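Local coordinates for hypothetical protein (Pseudomonas aeruginosa, PDB 1U69) that is of unknown function but belongs to the PhnB-like family of the glyoxalase clan and is a potential drug-resistance protein, at residues T53-V58 with P62-N67; F80-D85 with D91-A96; F141-T146 with A153-A158. One frame throughout, in Å; residues are numbered along the deposited sequence.

Contact 1: T53-V58 with P62-N67; sequences TVEFRV and PCLGLN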
loop_
_atom_site.group_PDB
_atom_site.type_symbol
_atom_site.label_atom_id
_atom_site.label_comp_id
_atom_site.label_asym_id
_atom_site.label_seq_id
_atom_site.Cartn_x
_atom_site.Cartn_y
_atom_site.Cartn_z
ATOM N N THR A 53 -13.089 -18.636 11.845
ATOM C CA THR A 53 -12.482 -17.401 11.339
ATOM C C THR A 53 -13.257 -16.817 10.172
ATOM O O THR A 53 -14.000 -17.508 9.469
ATOM C CB THR A 53 -11.024 -17.591 10.890
ATOM O OG1 THR A 53 -10.948 -18.560 9.825
ATOM C CG2 THR A 53 -10.139 -18.111 12.013
ATOM N N VAL A 54 -13.015 -15.533 9.945
ATOM C CA VAL A 54 -13.588 -14.810 8.814
ATOM C C VAL A 54 -12.465 -14.002 8.168
ATOM O O VAL A 54 -11.823 -13.187 8.836
ATOM C CB VAL A 54 -14.691 -13.843 9.266
ATOM C CG1 VAL A 54 -15.261 -13.115 8.066
ATOM C CG2 VAL A 54 -15.802 -14.572 10.060
ATOM N N GLU A 55 -12.217 -14.243 6.889
ATOM C CA GLU A 55 -11.273 -13.423 6.134
ATOM C C GLU A 55 -12.001 -12.185 5.650
ATOM O O GLU A 55 -13.107 -12.271 5.139
ATOM C CB GLU A 55 -10.689 -14.188 4.947
ATOM C CG GLU A 55 -9.892 -15.437 5.291
ATOM C CD GLU A 55 -9.413 -16.156 4.038
ATOM O OE1 GLU A 55 -8.861 -15.488 3.138
ATOM O OE2 GLU A 55 -9.613 -17.366 3.929
ATOM N N PHE A 56 -11.388 -11.021 5.832
ATOM C CA PHE A 56 -11.946 -9.778 5.320
ATOM C C PHE A 56 -10.842 -8.799 4.986
ATOM O O PHE A 56 -9.695 -9.044 5.322
ATOM C CB PHE A 56 -12.984 -9.182 6.288
ATOM C CG PHE A 56 -12.427 -8.684 7.619
ATOM C CD1 PHE A 56 -12.142 -7.337 7.815
ATOM C CD2 PHE A 56 -12.264 -9.553 8.695
ATOM C CE1 PHE A 56 -11.665 -6.883 9.050
ATOM C CE2 PHE A 56 -11.824 -9.084 9.925
ATOM C CZ PHE A 56 -11.524 -7.758 10.090
ATOM N N ARG A 57 -11.176 -7.743 4.253
ATOM C CA ARG A 57 -10.192 -6.732 3.883
ATOM C C ARG A 57 -10.741 -5.387 4.239
ATOM O O ARG A 57 -11.908 -5.105 3.948
ATOM C CB ARG A 57 -9.889 -6.784 2.380
ATOM C CG ARG A 57 -8.720 -5.906 1.927
ATOM C CD ARG A 57 -8.475 -5.953 0.430
ATOM N NE ARG A 57 -9.769 -5.995 -0.227
ATOM C CZ ARG A 57 -10.290 -7.066 -0.832
ATOM N NH1 ARG A 57 -9.607 -8.208 -0.960
ATOM N NH2 ARG A 57 -11.492 -6.980 -1.359
ATOM N N VAL A 58 -9.932 -4.545 4.878
ATOM C CA VAL A 58 -10.344 -3.168 5.145
ATOM C C VAL A 58 -9.353 -2.165 4.574
ATOM O O VAL A 58 -8.244 -2.050 5.049
ATOM C CB VAL A 58 -10.589 -2.868 6.666
ATOM C CG1 VAL A 58 -11.858 -3.530 7.114
ATOM C CG2 VAL A 58 -9.445 -3.317 7.545
ATOM N N PRO A 62 -5.345 -6.906 4.587
ATOM C CA PRO A 62 -5.928 -8.241 4.744
ATOM C C PRO A 62 -6.061 -8.604 6.222
ATOM O O PRO A 62 -5.082 -8.474 6.966
ATOM C CB PRO A 62 -4.909 -9.156 4.045
ATOM C CG PRO A 62 -3.592 -8.436 4.201
ATOM C CD PRO A 62 -3.937 -6.968 4.151
ATOM N N CYS A 63 -7.250 -9.031 6.629
ATOM C CA CYS A 63 -7.544 -9.310 8.026
ATOM C C CYS A 63 -8.200 -10.660 8.197
ATOM O O CYS A 63 -8.749 -11.222 7.248
ATOM C CB CYS A 63 -8.457 -8.242 8.612
ATOM S SG CYS A 63 -7.836 -6.558 8.576
ATOM N N LEU A 64 -8.106 -11.172 9.424
ATOM C CA LEU A 64 -8.773 -12.396 9.848
ATOM C C LEU A 64 -9.426 -12.091 11.195
ATOM O O LEU A 64 -8.755 -11.603 12.103
ATOM C CB LEU A 64 -7.741 -13.522 10.006
ATOM C CG LEU A 64 -8.264 -14.949 10.203
ATOM C CD1 LEU A 64 -8.816 -15.482 8.884
ATOM C CD2 LEU A 64 -7.157 -15.855 10.744
ATOM N N GLY A 65 -10.731 -12.344 11.303
ATOM C CA GLY A 65 -11.442 -12.259 12.573
ATOM C C GLY A 65 -11.510 -13.658 13.165
ATOM O O GLY A 65 -11.990 -14.586 12.506
ATOM N N LEU A 66 -11.038 -13.811 14.398
ATOM C CA LEU A 66 -10.953 -15.113 15.051
ATOM C C LEU A 66 -11.915 -15.163 16.213
ATOM O O LEU A 66 -11.804 -14.365 17.133
ATOM C CB LEU A 66 -9.527 -15.328 15.566
ATOM C CG LEU A 66 -9.226 -16.559 16.428
ATOM C CD1 LEU A 66 -9.515 -17.870 15.722
ATOM C CD2 LEU A 66 -7.744 -16.518 16.819
ATOM N N ASN A 67 -12.851 -16.112 16.174
ATOM C CA ASN A 67 -13.744 -16.347 17.305
ATOM C C ASN A 67 -13.061 -17.194 18.373
ATOM O O ASN A 67 -13.152 -18.418 18.379
ATOM C CB ASN A 67 -15.051 -16.985 16.833
ATOM C CG ASN A 67 -15.951 -15.986 16.123
ATOM O OD1 ASN A 67 -15.936 -14.797 16.456
ATOM N ND2 ASN A 67 -16.729 -16.453 15.143
#

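Contact 2: F80-D85 with D91-A96; sequences FQVATD and DRLWNA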
loop_
_atom_site.group_PDB
_atom_site.type_symbol
_atom_site.label_atom_id
_atom_site.label_comp_id
_atom_site.label_asym_id
_atom_site.label_seq_id
_atom_site.Cartn_x
_atom_site.Cartn_y
_atom_site.Cartn_z
ATOM N N PHE A 80 -6.097 0.764 14.131
ATOM C CA PHE A 80 -6.097 1.098 12.698
ATOM C C PHE A 80 -6.095 2.619 12.626
ATOM O O PHE A 80 -6.914 3.242 13.262
ATOM C CB PHE A 80 -7.368 0.610 12.008
ATOM C CG PHE A 80 -7.450 -0.870 11.783
ATOM C CD1 PHE A 80 -6.630 -1.495 10.849
ATOM C CD2 PHE A 80 -8.425 -1.625 12.423
ATOM C CE1 PHE A 80 -6.748 -2.859 10.610
ATOM C CE2 PHE A 80 -8.546 -2.990 12.181
ATOM C CZ PHE A 80 -7.717 -3.600 11.282
ATOM N N GLN A 81 -5.189 3.212 11.864
ATOM C CA GLN A 81 -5.238 4.641 11.595
ATOM C C GLN A 81 -5.697 4.874 10.159
ATOM O O GLN A 81 -5.045 4.506 9.212
ATOM C CB GLN A 81 -3.886 5.307 11.830
ATOM C CG GLN A 81 -3.933 6.809 11.646
ATOM C CD GLN A 81 -2.615 7.471 11.960
ATOM O OE1 GLN A 81 -2.337 7.822 13.118
ATOM N NE2 GLN A 81 -1.809 7.664 10.951
ATOM N N VAL A 82 -6.867 5.492 10.028
ATOM C CA VAL A 82 -7.530 5.694 8.756
ATOM C C VAL A 82 -7.348 7.148 8.361
ATOM O O VAL A 82 -7.721 8.051 9.101
ATOM C CB VAL A 82 -9.042 5.369 8.851
ATOM C CG1 VAL A 82 -9.725 5.651 7.520
ATOM C CG2 VAL A 82 -9.262 3.915 9.299
ATOM N N ALA A 83 -6.748 7.358 7.202
ATOM C CA ALA A 83 -6.465 8.695 6.692
ATOM C C ALA A 83 -7.696 9.226 5.979
ATOM O O ALA A 83 -8.233 8.557 5.105
ATOM C CB ALA A 83 -5.300 8.655 5.750
ATOM N N THR A 84 -8.147 10.425 6.345
ATOM C CA THR A 84 -9.331 11.004 5.676
ATOM C C THR A 84 -8.961 12.284 4.916
ATOM O O THR A 84 -8.048 13.016 5.291
ATOM C CB THR A 84 -10.486 11.253 6.670
ATOM O OG1 THR A 84 -10.037 12.041 7.781
ATOM C CG2 THR A 84 -10.954 9.959 7.304
ATOM N N ASP A 85 -9.668 12.568 3.819
ATOM C CA ASP A 85 -9.326 13.737 3.002
ATOM C C ASP A 85 -10.186 14.975 3.261
ATOM O O ASP A 85 -9.823 16.059 2.822
ATOM C CB ASP A 85 -9.408 13.408 1.512
ATOM C CG ASP A 85 -8.087 12.944 0.936
ATOM O OD1 ASP A 85 -7.026 13.065 1.610
ATOM O OD2 ASP A 85 -8.036 12.447 -0.205
ATOM N N ASP A 91 -16.255 12.838 9.689
ATOM C CA ASP A 91 -17.449 12.707 10.501
ATOM C C ASP A 91 -18.157 11.389 10.274
ATOM O O ASP A 91 -18.608 10.753 11.219
ATOM C CB ASP A 91 -18.442 13.845 10.205
ATOM C CG ASP A 91 -17.909 15.198 10.591
ATOM O OD1 ASP A 91 -16.855 15.268 11.257
ATOM O OD2 ASP A 91 -18.480 16.260 10.248
ATOM N N ARG A 92 -18.247 10.968 9.019
ATOM C CA ARG A 92 -19.019 9.775 8.700
ATOM C C ARG A 92 -18.416 8.551 9.364
ATOM O O ARG A 92 -19.136 7.735 9.939
ATOM C CB ARG A 92 -19.126 9.562 7.184
ATOM C CG ARG A 92 -20.034 8.414 6.827
ATOM C CD ARG A 92 -20.077 8.110 5.330
ATOM N NE ARG A 92 -18.918 7.362 4.808
ATOM C CZ ARG A 92 -18.658 6.073 5.062
ATOM N NH1 ARG A 92 -19.457 5.348 5.851
ATOM N NH2 ARG A 92 -17.592 5.496 4.501
ATOM N N LEU A 93 -17.090 8.425 9.295
ATOM C CA LEU A 93 -16.413 7.242 9.793
ATOM C C LEU A 93 -16.366 7.239 11.315
ATOM O O LEU A 93 -16.616 6.211 11.954
ATOM C CB LEU A 93 -15.007 7.143 9.177
ATOM C CG LEU A 93 -14.969 6.843 7.668
ATOM C CD1 LEU A 93 -13.513 6.635 7.214
ATOM C CD2 LEU A 93 -15.807 5.637 7.325
ATOM N N TRP A 94 -16.052 8.382 11.887
ATOM C CA TRP A 94 -16.054 8.545 13.345
ATOM C C TRP A 94 -17.428 8.179 13.928
ATOM O O TRP A 94 -17.545 7.376 14.854
ATOM C CB TRP A 94 -15.695 9.988 13.684
ATOM C CG TRP A 94 -15.860 10.354 15.136
ATOM C CD1 TRP A 94 -16.999 10.782 15.751
ATOM C CD2 TRP A 94 -14.850 10.327 16.149
ATOM N NE1 TRP A 94 -16.767 11.029 17.081
ATOM C CE2 TRP A 94 -15.449 10.748 17.353
ATOM C CE3 TRP A 94 -13.492 9.991 16.159
ATOM C CZ2 TRP A 94 -14.742 10.850 18.549
ATOM C CZ3 TRP A 94 -12.804 10.066 17.344
ATOM C CH2 TRP A 94 -13.418 10.508 18.522
ATOM N N ASN A 95 -18.469 8.748 13.349
ATOM C CA ASN A 95 -19.818 8.503 13.836
ATOM C C ASN A 95 -20.232 7.046 13.668
ATOM O O ASN A 95 -20.903 6.488 14.535
ATOM C CB ASN A 95 -20.798 9.418 13.128
ATOM C CG ASN A 95 -20.707 10.852 13.603
ATOM O OD1 ASN A 95 -20.273 11.136 14.728
ATOM N ND2 ASN A 95 -21.105 11.776 12.734
ATOM N N ALA A 96 -19.826 6.425 12.567
ATOM C CA ALA A 96 -20.167 5.025 12.325
ATOM C C ALA A 96 -19.634 4.108 13.410
ATOM O O ALA A 96 -20.372 3.271 13.934
ATOM C CB ALA A 96 -19.661 4.586 10.960
#

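Contact 3: F141-T146 with A153-A158; sequences FEAMMT and ATIEKA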
loop_
_atom_site.group_PDB
_atom_site.type_symbol
_atom_site.label_atom_id
_atom_site.label_comp_id
_atom_site.label_asym_id
_atom_site.label_seq_id
_atom_site.Cartn_x
_atom_site.Cartn_y
_atom_site.Cartn_z
ATOM N N PHE A 141 -0.262 20.021 17.023
ATOM C CA PHE A 141 -0.288 18.979 18.048
ATOM C C PHE A 141 -1.060 19.428 19.273
ATOM O O PHE A 141 -1.915 18.695 19.777
ATOM C CB PHE A 141 1.133 18.576 18.453
ATOM C CG PHE A 141 1.213 17.224 19.132
ATOM C CD1 PHE A 141 1.406 16.076 18.389
ATOM C CD2 PHE A 141 1.095 17.114 20.507
ATOM C CE1 PHE A 141 1.479 14.835 19.010
ATOM C CE2 PHE A 141 1.173 15.880 21.135
ATOM C CZ PHE A 141 1.367 14.745 20.384
ATOM N N GLU A 142 -0.761 20.635 19.745
ATOM C CA GLU A 142 -1.458 21.205 20.890
ATOM C C GLU A 142 -2.949 21.421 20.606
ATOM O O GLU A 142 -3.767 21.217 21.492
ATOM C CB GLU A 142 -0.789 22.514 21.322
ATOM C CG GLU A 142 0.612 22.320 21.897
ATOM C CD GLU A 142 0.664 21.260 22.981
ATOM O OE1 GLU A 142 -0.166 21.363 23.912
ATOM O OE2 GLU A 142 1.519 20.329 22.922
ATOM N N ALA A 143 -3.306 21.777 19.374
ATOM C CA ALA A 143 -4.722 21.952 19.024
ATOM C C ALA A 143 -5.465 20.597 18.982
ATOM O O ALA A 143 -6.596 20.470 19.463
ATOM C CB ALA A 143 -4.850 22.682 17.704
HETATM N N MSE A 144 -4.811 19.585 18.430
HETATM C CA MSE A 144 -5.349 18.226 18.388
HETATM C C MSE A 144 -5.678 17.707 19.809
HETATM O O MSE A 144 -6.662 16.984 20.010
HETATM C CB MSE A 144 -4.344 17.328 17.659
HETATM C CG MSE A 144 -4.679 15.849 17.571
HETATM SE SE MSE A 144 -3.041 14.835 17.378
HETATM C CE MSE A 144 -2.374 15.118 19.177
HETATM N N MSE A 145 -4.865 18.098 20.787
HETATM C CA MSE A 145 -5.060 17.689 22.187
HETATM C C MSE A 145 -6.405 18.143 22.782
HETATM O O MSE A 145 -6.857 17.579 23.779
HETATM C CB MSE A 145 -3.909 18.208 23.067
HETATM C CG MSE A 145 -2.592 17.460 22.902
HETATM SE SE MSE A 145 -2.698 15.589 23.299
HETATM C CE MSE A 145 -3.100 15.669 25.223
ATOM N N THR A 146 -7.034 19.148 22.176
ATOM C CA THR A 146 -8.336 19.676 22.634
ATOM C C THR A 146 -9.555 19.021 21.964
ATOM O O THR A 146 -10.699 19.438 22.202
ATOM C CB THR A 146 -8.425 21.221 22.406
ATOM O OG1 THR A 146 -8.510 21.510 21.006
ATOM C CG2 THR A 146 -7.174 21.917 22.845
ATOM N N ALA A 153 -10.553 22.292 10.048
ATOM C CA ALA A 153 -10.393 23.743 9.927
ATOM C C ALA A 153 -9.632 24.335 11.114
ATOM O O ALA A 153 -8.812 25.239 10.946
ATOM C CB ALA A 153 -11.755 24.415 9.768
ATOM N N THR A 154 -9.883 23.806 12.308
ATOM C CA THR A 154 -9.230 24.293 13.518
ATOM C C THR A 154 -7.754 23.920 13.509
ATOM O O THR A 154 -6.902 24.701 13.929
ATOM C CB THR A 154 -9.913 23.703 14.765
ATOM O OG1 THR A 154 -11.269 24.168 14.854
ATOM C CG2 THR A 154 -9.252 24.201 16.043
ATOM N N ILE A 155 -7.454 22.709 13.044
ATOM C CA ILE A 155 -6.073 22.275 12.910
ATOM C C ILE A 155 -5.315 23.205 11.961
ATOM O O ILE A 155 -4.183 23.602 12.242
ATOM C CB ILE A 155 -6.003 20.801 12.423
ATOM C CG1 ILE A 155 -6.545 19.852 13.505
ATOM C CG2 ILE A 155 -4.569 20.422 12.044
ATOM C CD1 ILE A 155 -5.797 19.912 14.844
ATOM N N GLU A 156 -5.956 23.569 10.860
ATOM C CA GLU A 156 -5.321 24.390 9.841
ATOM C C GLU A 156 -5.021 25.793 10.372
ATOM O O GLU A 156 -3.989 26.367 10.048
ATOM C CB GLU A 156 -6.209 24.461 8.595
ATOM C CG GLU A 156 -6.253 23.144 7.826
ATOM C CD GLU A 156 -7.236 23.143 6.668
ATOM O OE1 GLU A 156 -8.375 23.638 6.823
ATOM O OE2 GLU A 156 -6.865 22.636 5.591
ATOM N N LYS A 157 -5.910 26.309 11.219
ATOM C CA LYS A 157 -5.771 27.646 11.804
ATOM C C LYS A 157 -4.624 27.657 12.814
ATOM O O LYS A 157 -3.823 28.587 12.853
ATOM C CB LYS A 157 -7.076 28.066 12.496
ATOM C CG LYS A 157 -8.294 28.183 11.571
ATOM C CD LYS A 157 -9.532 28.762 12.309
ATOM C CE LYS A 157 -10.742 27.793 12.358
ATOM N NZ LYS A 157 -11.134 27.410 13.759
ATOM N N ALA A 158 -4.547 26.612 13.632
ATOM C CA ALA A 158 -3.478 26.491 14.615
ATOM C C ALA A 158 -2.125 26.362 13.920
ATOM O O ALA A 158 -1.158 27.009 14.311
ATOM C CB ALA A 158 -3.723 25.300 15.525
#

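Contact 1: T53-V58 with P62-N67
V54 and G65 hold each other through two backbone hydrogen bonds, V54 N to G65 O and G65 N to V54 O, the latter 2.8 Å long and nearly straight at 168°. F56 and C63 form the next hydrogen-bonded pair. F56 N reaches C63 O at 3.0 Å, and C63 N returns to F56 O. These four bonds make the antiparallel beta hairpin of strands 51-58 and 61-67, the two inner strands of a βαβββ unit of the glyoxalase type. T53 with L66, E55 with L64 and R57 with P62 are the non-hydrogen-bonded pairs, with side chains on one face. There L64 CD1 lies 3.7 Å from T53 CB and also touches the CG methylene of E55. T53 CG2 reaches L66 CD1 as well. The carboxylate of E55 turns to H37 on strand 31-38, where OE2 is hydrogen-bonded to NE2. On the other face helix 17-27 packs on V54 and F56, and C63 meets I9 and F80. With CG between the backbone N and the carbonyl carbon (chi1 67°), the F56 ring reaches toward C63 on the partner strand. G65 N approaches the ring edge, 3.7 Å from F56 CE2. C63 CB sits over one ring face in a CH-pi contact, 3.5 Å from the centroid. C63 SG lies obliquely to the same ring and meets V58 CG2 at 3.8 Å.

Contact 2: F80-D85 with D91-A96
L93 reaches from helix 87-99 to V82 and T84 on strand 78-84. Its CB leaves the helix toward the strand. CG is placed anti to the carbonyl carbon (chi1 -68°), and with chi2 at -175° the CD1 branch carries the side chain on toward V82 and T84. CD1 is the atom that touches: it lies 3.9 Å from V82 CG1 and 4.2 Å from T84 CG2. The V82 and L93 side chains meet at about a right angle, whereas those of T84 and L93 run past each other in opposite directions. The second methyl, CD2, lies over one face of the R92 guanidinium, toward its rim. T84 presents only its methyl to L93; its OG1 is hydrogen-bonded to T90 OG1 near the start of the helix. The contact is small, 75 Å² in all, and wholly apolar, but its three residues are buried. It packs a helix against the strand that precedes it, a beta-alpha step within the second half of the fold. Strand 117-122 runs parallel beside strand 78-84, with W118 against V82 and I120 against T84. F28, in the loop after helix 17-27, packs on L93.

Contact 3: F141-T146 with A153-A158
A143, I155 and A158 bring helices 134-144 and 152-159 together. A143 has the most buried surface, 55 Å², and its CB points at the other helix. That methyl meets A158 CB at 3.6 Å, and the two small side chains let the backbones come close: the CA atoms of A143 and A158 are 6.4 Å apart. I155 adds the longer reach. Its CG1 is anti to the carbonyl carbon (chi1 -67°), and the bend at chi2 brings CD1 across to the first helix. CD1 lies 4.1 Å from A143 CB and 3.7 Å from M144 N. It also touches M144 CB at 4.1 Å. The rest of M144, a selenomethionine, leads away from I155, and its CE lies over the centre of the F141 ring. Just beyond the packing, A143 O accepts two bonds from T146, one from N and one from OG1, the latter 2.7 Å long. Across the helix pair, A158 O is hydrogen-bonded to R139 NE, one turn before A143. Helix 123-129 lies against both partners: L125 touches I155 and M144, and I129 packs on M144 too, so the three C-terminal helices form one cluster.

The three contacts follow one another along the chain without overlap. Contacts 1 and 2 have centres 20 Å apart, yet they touch: the F80 ring packs on the C63 and V58 side chains, with F80 CZ 4.0 Å from C63 SG. F80 thus joins the hairpin to the second sheet. Both contacts also meet the second subunit. The strand of F80, Q81 and V82 pairs antiparallel with a strand of that chain, and L64 packs on Q81 of it. Contact 3 stands apart in the C-terminal helices, its centre about 17 Å from that of contact 2 and about 35 Å from that of contact 1. Its nearest atoms are about 8 Å from contact 2.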